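Local coordinates for ABC-type transport system, sugar-family extracellular solute-binding protein (Peptoclostridium difficile 630, PDB 6HNI), which binds tyrosine as the extracellular substrate-binding lipoprotein of an ABC transporter, probably handing it to the membrane permease, and also has adhesive properties, at residues G52-D55 and G56-I59; S78-S82 and D83-L87; A240-S243 and G244-E247; L261-K264 and T265-A269. The protein carries 1 engineered substitution. All blocks are in the same frame, centred on the assembly; numbering follows the deposited sequence.

Contact 1. Residues G52-D55 and G56-I59; sequences GFKD and GENI
Residues 54-57 make a type II beta turn, E57 N donating to K54 O at 2.9 Å, with weak bonds to the same oxygen from N58 N and I59 N, while D55 and I59 form a single beta bridge. G56 holds the third position of the turn, whose positive phi suits a residue without a CB to press on the carbonyl O of D55. The side-chain amide of N58 ties the two arms together. N58 OD1 receives K54 N at 3.0 Å in an almost straight bond (172°), and N58 ND2 donates to G52 O, also at 3.0 Å. With chi1 at 54°, CG sits between the backbone N and the carbonyl carbon, which turns the amide back over the 52-55 arm; asparagine suits the place because it offers both a donor and an acceptor. The two bonds fix the rotation of the amide. Amide and F53 ring planes are only 7° apart, but N58 ND2 comes obliquely to F53 CD1, 3.7 Å away, and this is not a stack. I59 CG2 packs against F53 CD1, also at 3.7 Å. K54 CG rests on E57 CD, the two chains crossing obliquely at the surface. G52 ends helix 35-50 as the C-prime residue of a Schellman motif; F53 and I59 both lean on L48 of that helix, and D55 OD1 accepts from I61 N as strand 59-65 sets out.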
loop_
_atom_site.group_PDB
_atom_site.type_symbol
_atom_site.label_atom_id
_atom_site.label_comp_id
_atom_site.label_asym_id
_atom_site.label_seq_id
_atom_site.Cartn_x
_atom_site.Cartn_y
_atom_site.Cartn_z
ATOM N N GLY A 52 -21.876 -5.444 -14.579
ATOM C CA GLY A 52 -22.586 -6.635 -14.969
ATOM C C GLY A 52 -21.819 -7.929 -14.896
ATOM O O GLY A 52 -22.265 -8.931 -15.451
ATOM N N PHE A 53 -20.688 -7.926 -14.160
ATOM C CA PHE A 53 -19.867 -9.118 -14.017
ATOM C C PHE A 53 -19.974 -9.589 -12.590
ATOM O O PHE A 53 -19.471 -8.943 -11.677
ATOM C CB PHE A 53 -18.430 -8.821 -14.366
ATOM C CG PHE A 53 -18.214 -8.547 -15.811
ATOM C CD1 PHE A 53 -18.023 -9.592 -16.694
ATOM C CD2 PHE A 53 -18.206 -7.256 -16.283
ATOM C CE1 PHE A 53 -17.800 -9.332 -18.038
ATOM C CE2 PHE A 53 -17.978 -6.988 -17.619
ATOM C CZ PHE A 53 -17.756 -8.020 -18.489
ATOM N N LYS A 54 -20.647 -10.706 -12.413
ATOM C CA LYS A 54 -21.086 -11.134 -11.099
ATOM C C LYS A 54 -20.583 -12.558 -10.833
ATOM O O LYS A 54 -20.796 -13.468 -11.650
ATOM C CB LYS A 54 -22.618 -11.005 -11.064
ATOM C CG LYS A 54 -23.321 -11.669 -9.904
ATOM C CD LYS A 54 -22.790 -11.233 -8.554
ATOM C CE LYS A 54 -23.652 -11.795 -7.433
ATOM N NZ LYS A 54 -24.931 -11.035 -7.304
ATOM N N ASP A 55 -19.911 -12.738 -9.699
ATOM C CA ASP A 55 -19.346 -14.051 -9.284
ATOM C C ASP A 55 -20.476 -15.061 -9.151
ATOM O O ASP A 55 -21.531 -14.752 -8.583
ATOM C CB ASP A 55 -18.605 -13.940 -7.936
ATOM C CG ASP A 55 -17.805 -15.198 -7.592
ATOM O OD1 ASP A 55 -17.319 -15.900 -8.512
ATOM O OD2 ASP A 55 -17.633 -15.492 -6.378
ATOM N N GLY A 56 -20.268 -16.249 -9.704
ATOM C CA GLY A 56 -21.308 -17.255 -9.712
ATOM C C GLY A 56 -22.272 -17.111 -10.882
ATOM O O GLY A 56 -23.147 -17.984 -11.058
ATOM N N GLU A 57 -22.133 -16.057 -11.702
ATOM C CA GLU A 57 -22.994 -15.864 -12.885
ATOM C C GLU A 57 -22.181 -15.916 -14.189
ATOM O O GLU A 57 -22.070 -16.975 -14.791
ATOM C CB GLU A 57 -23.871 -14.600 -12.742
ATOM C CG GLU A 57 -24.876 -14.717 -11.591
ATOM C CD GLU A 57 -25.941 -13.629 -11.552
ATOM O OE1 GLU A 57 -25.882 -12.682 -12.369
ATOM O OE2 GLU A 57 -26.855 -13.724 -10.695
ATOM N N ASN A 58 -21.608 -14.804 -14.620
ATOM C CA ASN A 58 -20.789 -14.784 -15.870
ATOM C C ASN A 58 -19.284 -14.635 -15.604
ATOM O O ASN A 58 -18.453 -14.591 -16.546
ATOM C CB ASN A 58 -21.264 -13.689 -16.812
ATOM C CG ASN A 58 -21.302 -12.319 -16.156
ATOM O OD1 ASN A 58 -21.377 -12.190 -14.913
ATOM N ND2 ASN A 58 -21.261 -11.286 -16.985
ATOM N N ILE A 59 -18.939 -14.574 -14.316
ATOM C CA ILE A 59 -17.520 -14.703 -13.897
ATOM C C ILE A 59 -17.415 -15.698 -12.774
ATOM O O ILE A 59 -18.395 -15.977 -12.084
ATOM C CB ILE A 59 -16.843 -13.374 -13.537
ATOM C CG1 ILE A 59 -17.461 -12.734 -12.293
ATOM C CG2 ILE A 59 -16.793 -12.465 -14.748
ATOM C CD1 ILE A 59 -16.719 -11.508 -11.801
#

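Contact 2. Residues S78-S82 and D83-L87; sequences SKFAS and DKKDL
F80 O and A81 O receive the amides of K85 and K84 in a Schellman motif, the turn that closes helix 70-82 and sends the chain toward strand 87-91. K84 N reaches A81 O at 3.0 Å from well above the carbonyl plane, while the bond from K85 N to F80 O is weak at 3.4 Å although almost perfectly straight (178°). K84 takes the positive phi (61°) that such a turn needs, and as an exposed lysine it lets its chain run outward. D83 N donates to K79 O at 2.8 Å.

The charged interactions form a network of K79, D83 and K85. The K79 chain, bent at chi2 and chi4, curls round toward D83, one helical turn on. K85 NZ makes only a long pair with D83 OD2, its stronger partner being D62 of strand 59-65; the carboxylate of D83 thus lies between two lysines, which would probably favour its ionised form.

The apolar packing is made by F80 and the K85 chain. F80 is buried against strands 59-65 and 24-30, and the aliphatic part of K85 runs obliquely across it, K85 CE lying 3.7 Å from F80 CD1; a lysine here supplies both methylenes for the ring and a charge beyond it. At the exposed end of the network, K79 NZ meets D83 OD1 at 2.8 Å, on the syn lone pair of that oxygen.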
loop_
_atom_site.group_PDB
_atom_site.type_symbol
_atom_site.label_atom_id
_atom_site.label_comp_id
_atom_site.label_asym_id
_atom_site.label_seq_id
_atom_site.Cartn_x
_atom_site.Cartn_y
_atom_site.Cartn_z
ATOM N N SER A 78 1.697 -19.373 -9.940
ATOM C CA SER A 78 1.936 -20.563 -10.725
ATOM C C SER A 78 0.626 -21.328 -11.037
ATOM O O SER A 78 0.417 -21.753 -12.175
ATOM C CB SER A 78 2.896 -21.512 -9.981
ATOM O OG SER A 78 3.077 -22.727 -10.682
ATOM N N LYS A 79 -0.198 -21.515 -10.012
ATOM C CA LYS A 79 -1.437 -22.258 -10.170
ATOM C C LYS A 79 -2.421 -21.437 -11.023
ATOM O O LYS A 79 -3.125 -22.013 -11.871
ATOM C CB LYS A 79 -2.023 -22.574 -8.796
ATOM C CG LYS A 79 -3.306 -23.385 -8.809
ATOM C CD LYS A 79 -3.107 -24.693 -9.540
ATOM C CE LYS A 79 -4.159 -25.764 -9.199
ATOM N NZ LYS A 79 -5.553 -25.265 -9.327
ATOM N N PHE A 80 -2.514 -20.137 -10.861
ATOM C CA PHE A 80 -3.341 -19.324 -11.757
ATOM C C PHE A 80 -2.890 -19.442 -13.184
ATOM O O PHE A 80 -3.782 -19.529 -14.121
ATOM C CB PHE A 80 -3.311 -17.840 -11.385
ATOM C CG PHE A 80 -4.073 -17.444 -10.161
ATOM C CD1 PHE A 80 -4.980 -18.274 -9.516
ATOM C CD2 PHE A 80 -3.931 -16.150 -9.675
ATOM C CE1 PHE A 80 -5.705 -17.848 -8.422
ATOM C CE2 PHE A 80 -4.645 -15.726 -8.572
ATOM C CZ PHE A 80 -5.503 -16.556 -7.911
ATOM N N ALA A 81 -1.615 -19.493 -13.489
ATOM C CA ALA A 81 -1.103 -19.626 -14.830
ATOM C C ALA A 81 -1.446 -21.015 -15.390
ATOM O O ALA A 81 -1.973 -21.143 -16.528
ATOM C CB ALA A 81 0.388 -19.335 -14.898
ATOM N N SER A 82 -1.228 -22.064 -14.621
ATOM C CA SER A 82 -1.537 -23.417 -15.112
ATOM C C SER A 82 -3.072 -23.679 -15.193
ATOM O O SER A 82 -3.543 -24.495 -16.011
ATOM C CB SER A 82 -0.759 -24.458 -14.307
ATOM O OG SER A 82 -1.149 -24.461 -12.961
ATOM N N ASP A 83 -3.854 -22.972 -14.386
ATOM C CA ASP A 83 -5.315 -22.967 -14.472
ATOM C C ASP A 83 -5.801 -22.258 -15.731
ATOM O O ASP A 83 -6.969 -22.388 -16.080
ATOM C CB ASP A 83 -5.995 -22.177 -13.333
ATOM C CG ASP A 83 -6.019 -22.893 -11.984
ATOM O OD1 ASP A 83 -5.724 -24.124 -11.920
ATOM O OD2 ASP A 83 -6.364 -22.183 -10.958
ATOM N N LYS A 84 -4.962 -21.493 -16.412
ATOM C CA LYS A 84 -5.377 -20.728 -17.605
ATOM C C LYS A 84 -6.475 -19.709 -17.301
ATOM O O LYS A 84 -7.461 -19.572 -18.065
ATOM C CB LYS A 84 -5.729 -21.682 -18.786
ATOM C CG LYS A 84 -4.619 -22.671 -19.133
ATOM C CD LYS A 84 -4.977 -23.692 -20.201
ATOM C CE LYS A 84 -3.753 -24.503 -20.575
ATOM N NZ LYS A 84 -4.073 -25.919 -20.823
ATOM N N LYS A 85 -6.337 -18.957 -16.216
ATOM C CA LYS A 85 -7.232 -17.876 -15.885
ATOM C C LYS A 85 -7.303 -16.894 -17.061
ATOM O O LYS A 85 -6.345 -16.709 -17.814
ATOM C CB LYS A 85 -6.739 -17.096 -14.680
ATOM C CG LYS A 85 -6.726 -17.857 -13.363
ATOM C CD LYS A 85 -8.046 -18.482 -12.959
ATOM C CE LYS A 85 -7.940 -19.073 -11.579
ATOM N NZ LYS A 85 -9.137 -19.830 -11.202
ATOM N N ASP A 86 -8.456 -16.263 -17.209
ATOM C CA ASP A 86 -8.598 -15.208 -18.204
ATOM C C ASP A 86 -7.979 -13.866 -17.815
ATOM O O ASP A 86 -7.586 -13.078 -18.659
ATOM C CB ASP A 86 -10.096 -15.031 -18.502
ATOM C CG ASP A 86 -10.733 -16.278 -19.114
ATOM O OD1 ASP A 86 -10.348 -16.534 -20.255
ATOM O OD2 ASP A 86 -11.522 -16.982 -18.400
ATOM N N LEU A 87 -7.860 -13.658 -16.499
ATOM C CA LEU A 87 -7.351 -12.405 -15.942
ATOM C C LEU A 87 -6.860 -12.723 -14.535
ATOM O O LEU A 87 -7.490 -13.444 -13.793
ATOM C CB LEU A 87 -8.481 -11.367 -15.860
ATOM C CG LEU A 87 -8.197 -10.074 -15.078
ATOM C CD1 LEU A 87 -7.190 -9.269 -15.819
ATOM C CD2 LEU A 87 -9.487 -9.263 -14.920
#

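Contact 3. Residues A240-S243 and G244-E247; sequences AAES and GPVE. With TYR (tyrosine), chain B.
E242 OE2 accepts the phenolic OH of the bound tyrosine at 2.5 Å, a short hydrogen bond at the far end of the ligand from its amino and carboxylate groups. The same residue is the N-cap of helix 243-247: E242 OE1 takes the amide N of G244 at 2.8 Å in a nearly straight bond (169°), met from above the carboxylate plane. Helix start and ligand thus hold one oxygen each, so the cap probably helps to position the carboxylate that meets the phenol. Glutamate has the reach, and the bend at chi2 (91°) after a chi1 of 61° swings the carboxylate back to the helix start while OE2 faces the ligand. G244, with no side chain, leaves room for it. P245 has no N-H, which costs nothing in the first turn, where such groups have no carbonyl of a preceding turn to bond to; its CD lies 3.1 Å from E242 OE2, and its CG comes within 3.9 Å of the ligand OH, adding an apolar wall to the pocket. T216 also bonds to the ligand and touches E242. Where strand 238-240 ends, small A240 lets the helix sit close, its CB 3.6 Å from P245 CB.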
loop_
_atom_site.group_PDB
_atom_site.type_symbol
_atom_site.label_atom_id
_atom_site.label_comp_id
_atom_site.label_asym_id
_atom_site.label_seq_id
_atom_site.Cartn_x
_atom_site.Cartn_y
_atom_site.Cartn_z
ATOM N N ALA A 240 1.785 7.882 8.969
ATOM C CA ALA A 240 1.788 6.836 7.944
ATOM C C ALA A 240 1.426 7.415 6.592
ATOM O O ALA A 240 0.742 8.456 6.511
ATOM C CB ALA A 240 0.798 5.741 8.292
ATOM N N ALA A 241 1.823 6.712 5.550
ATOM C CA ALA A 241 1.509 7.115 4.162
ATOM C C ALA A 241 0.033 6.992 3.796
ATOM O O ALA A 241 -0.390 7.704 2.890
ATOM C CB ALA A 241 2.339 6.310 3.204
ATOM N N GLU A 242 -0.712 6.157 4.492
ATOM C CA GLU A 242 -2.143 5.939 4.211
ATOM C C GLU A 242 -2.879 5.535 5.441
ATOM O O GLU A 242 -2.251 5.410 6.514
ATOM C CB GLU A 242 -2.326 4.962 3.048
ATOM C CG GLU A 242 -1.766 3.563 3.238
ATOM C CD GLU A 242 -2.734 2.546 3.825
ATOM O OE1 GLU A 242 -3.977 2.801 3.856
ATOM O OE2 GLU A 242 -2.264 1.448 4.245
ATOM N N SER A 243 -4.196 5.434 5.374
ATOM C CA SER A 243 -5.020 5.374 6.554
ATOM C C SER A 243 -5.083 4.015 7.246
ATOM O O SER A 243 -5.464 3.967 8.406
ATOM C CB SER A 243 -6.407 5.912 6.294
ATOM O OG SER A 243 -7.175 5.059 5.463
ATOM N N GLY A 244 -4.728 2.919 6.565
ATOM C CA GLY A 244 -4.766 1.612 7.198
ATOM C C GLY A 244 -3.954 1.602 8.500
ATOM O O GLY A 244 -4.441 1.198 9.558
ATOM N N PRO A 245 -2.696 2.042 8.435
ATOM C CA PRO A 245 -1.927 2.046 9.707
ATOM C C PRO A 245 -2.504 2.976 10.750
ATOM O O PRO A 245 -2.314 2.738 11.932
ATOM C CB PRO A 245 -0.552 2.514 9.232
ATOM C CG PRO A 245 -0.431 1.967 7.836
ATOM C CD PRO A 245 -1.819 2.128 7.268
ATOM N N VAL A 246 -3.167 4.057 10.352
ATOM C CA VAL A 246 -3.834 4.948 11.294
ATOM C C VAL A 246 -4.950 4.218 12.027
ATOM O O VAL A 246 -5.047 4.300 13.261
ATOM C CB VAL A 246 -4.287 6.261 10.627
ATOM C CG1 VAL A 246 -5.050 7.177 11.571
ATOM C CG2 VAL A 246 -3.115 6.967 9.975
ATOM N N GLU A 247 -5.762 3.457 11.279
ATOM C CA GLU A 247 -6.787 2.621 11.898
ATOM C C GLU A 247 -6.180 1.613 12.876
ATOM O O GLU A 247 -6.807 1.276 13.892
ATOM C CB GLU A 247 -7.624 1.849 10.854
ATOM C CG GLU A 247 -8.397 2.718 9.869
ATOM C CD GLU A 247 -9.121 1.910 8.794
ATOM O OE1 GLU A 247 -8.832 0.697 8.584
ATOM O OE2 GLU A 247 -9.996 2.508 8.144
HETATM N N TYR B . 2.502 -0.018 -1.749
HETATM C CA TYR B . 2.615 -1.425 -1.327
HETATM C C TYR B . 3.209 -2.249 -2.458
HETATM O O TYR B . 3.229 -3.468 -2.339
HETATM C CB TYR B . 1.309 -1.975 -0.718
HETATM C CG TYR B . 0.937 -1.297 0.558
HETATM C CD1 TYR B . 1.752 -1.476 1.714
HETATM C CD2 TYR B . -0.117 -0.442 0.684
HETATM C CE1 TYR B . 1.469 -0.795 2.870
HETATM C CE2 TYR B . -0.416 0.247 1.840
HETATM C CZ TYR B . 0.413 0.069 2.972
HETATM O OH TYR B . 0.137 0.757 4.137
HETATM O OXT TYR B . 3.735 -1.698 -3.403
#

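Contact 4. Residues L261-K264 and T265-A269; sequences LGYK and TGEMA
The ring of Y263 meets the carboxylate of E267 at its edge, near the ring plane: E267 OE2 lies 3.6 Å from Y263 CE1, and the two planes are turned 55° apart. The pair is one helical turn apart on helix 258-273, and a water bridges it, donating to E267 OE2 at 2.6 Å and lying 3.0 Å from Y263 OH. Y263 reaches this place because its CG is anti to the backbone N (chi1 -174°), while E267 extends beyond CG so that its acid end comes up beside the ring. Tyrosine suits the position twice over, since its ring also packs on A47 and K50 of helix 35-50 and its hydroxyl keeps a polar partner.

On the buried side T265 OG1 turns back to its own helix and donates to L261 O at 2.8 Å. T265 N donates to L261 O at 3.1 Å, the two donors arriving from opposite faces of its carbonyl plane. OG1 is also hydrogen-bonded to T135 OG1 of strand 132-136, linking helix to sheet. G262 and G266, buried and without side chains, keep the i to i+4 helical bonding, G266 N donating to G262 O. K264, bent at chi2, crosses E267 at about a right angle, its CD 4.0 Å from E267 OE1 and its CE 4.2 Å from M268 SD, while M268 packs inward on S133.

The chemistry thus differs between the two sides: the buried threonine hydroxyl bonds to L261 O and T135 OG1, so that L261 O takes two donors, whereas a water mediates between the tyrosine hydroxyl and the glutamate.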
loop_
_atom_site.group_PDB
_atom_site.type_symbol
_atom_site.label_atom_id
_atom_site.label_comp_id
_atom_site.label_asym_id
_atom_site.label_seq_id
_atom_site.Cartn_x
_atom_site.Cartn_y
_atom_site.Cartn_z
ATOM N N LEU A 261 -9.276 3.158 -5.492
ATOM C CA LEU A 261 -8.194 2.661 -6.358
ATOM C C LEU A 261 -8.521 1.260 -6.919
ATOM O O LEU A 261 -8.282 0.996 -8.100
ATOM C CB LEU A 261 -6.835 2.679 -5.622
ATOM C CG LEU A 261 -5.588 2.636 -6.483
ATOM C CD1 LEU A 261 -5.317 4.006 -7.115
ATOM C CD2 LEU A 261 -4.355 2.213 -5.635
ATOM N N GLY A 262 -9.057 0.407 -6.060
ATOM C CA GLY A 262 -9.510 -0.914 -6.465
ATOM C C GLY A 262 -10.682 -0.880 -7.457
ATOM O O GLY A 262 -10.681 -1.630 -8.427
ATOM N N TYR A 263 -11.563 0.058 -7.212
ATOM C CA TYR A 263 -12.768 0.230 -8.091
ATOM C C TYR A 263 -12.259 0.635 -9.465
ATOM O O TYR A 263 -12.712 0.076 -10.494
ATOM C CB TYR A 263 -13.648 1.284 -7.464
ATOM C CG TYR A 263 -14.954 1.413 -8.202
ATOM C CD1 TYR A 263 -15.010 2.113 -9.389
ATOM C CD2 TYR A 263 -16.111 0.753 -7.752
ATOM C CE1 TYR A 263 -16.218 2.204 -10.124
ATOM C CE2 TYR A 263 -17.322 0.844 -8.463
ATOM C CZ TYR A 263 -17.335 1.555 -9.643
ATOM O OH TYR A 263 -18.534 1.595 -10.389
ATOM N N LYS A 264 -11.328 1.583 -9.577
ATOM C CA LYS A 264 -10.730 1.965 -10.854
ATOM C C LYS A 264 -10.107 0.762 -11.543
ATOM O O LYS A 264 -10.240 0.538 -12.749
ATOM C CB LYS A 264 -9.687 3.115 -10.660
ATOM C CG LYS A 264 -8.838 3.432 -11.862
ATOM C CD LYS A 264 -9.662 4.072 -12.970
ATOM C CE LYS A 264 -8.751 4.469 -14.136
ATOM N NZ LYS A 264 -9.590 5.099 -15.198
ATOM N N THR A 265 -9.380 -0.062 -10.780
ATOM C CA THR A 265 -8.774 -1.243 -11.354
ATOM C C THR A 265 -9.866 -2.226 -11.938
ATOM O O THR A 265 -9.626 -2.874 -12.967
ATOM C CB THR A 265 -7.907 -2.000 -10.322
ATOM O OG1 THR A 265 -7.049 -1.048 -9.610
ATOM C CG2 THR A 265 -7.019 -2.968 -11.007
ATOM N N GLY A 266 -10.975 -2.332 -11.224
ATOM C CA GLY A 266 -12.094 -3.156 -11.715
ATOM C C GLY A 266 -12.640 -2.585 -13.004
ATOM O O GLY A 266 -13.001 -3.372 -13.910
ATOM N N GLU A 267 -12.733 -1.274 -13.136
ATOM C CA GLU A 267 -13.163 -0.688 -14.427
ATOM C C GLU A 267 -12.186 -1.039 -15.521
ATOM O O GLU A 267 -12.576 -1.345 -16.657
ATOM C CB GLU A 267 -13.319 0.807 -14.353
ATOM C CG GLU A 267 -14.378 1.295 -13.419
ATOM C CD GLU A 267 -14.615 2.794 -13.537
ATOM O OE1 GLU A 267 -13.624 3.551 -13.606
ATOM O OE2 GLU A 267 -15.803 3.225 -13.554
ATOM N N MET A 268 -10.865 -1.095 -15.235
ATOM C CA MET A 268 -9.900 -1.488 -16.216
ATOM C C MET A 268 -10.023 -2.967 -16.537
ATOM O O MET A 268 -9.891 -3.382 -17.699
ATOM C CB MET A 268 -8.476 -1.199 -15.657
ATOM C CG MET A 268 -8.251 0.271 -15.446
ATOM S SD MET A 268 -6.744 0.768 -14.579
ATOM C CE MET A 268 -5.614 0.592 -15.920
ATOM N N ALA A 269 -10.393 -3.785 -15.552
ATOM C CA ALA A 269 -10.720 -5.205 -15.798
ATOM C C ALA A 269 -11.840 -5.384 -16.783
ATOM O O ALA A 269 -11.791 -6.295 -17.617
ATOM C CB ALA A 269 -11.072 -5.966 -14.523
HETATM O O HOH W 1 -17.898 1.659 -13.289
#

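Overall arrangement
Along the chain the contacts come in series, 1 to 4. Contacts 1 and 2 lie in the domain of the five-stranded parallel sheet, their centres 18 Å apart; each turns from a helix into a strand, 59-65 and 87-91. Contact 4 returns to this domain, its helix 258-273 packing on strands 108-113 and 132-136; it touches contact 2 where A269 CB meets L87 CD2 at 3.7 Å. Contact 3 belongs to the other domain, beside the four-stranded sheet, its centre about 32 Å from that of contact 1 and about 21 Å from that of contact 4. The bound tyrosine lies between the domains, in the closed form of this periplasmic-binding-protein fold.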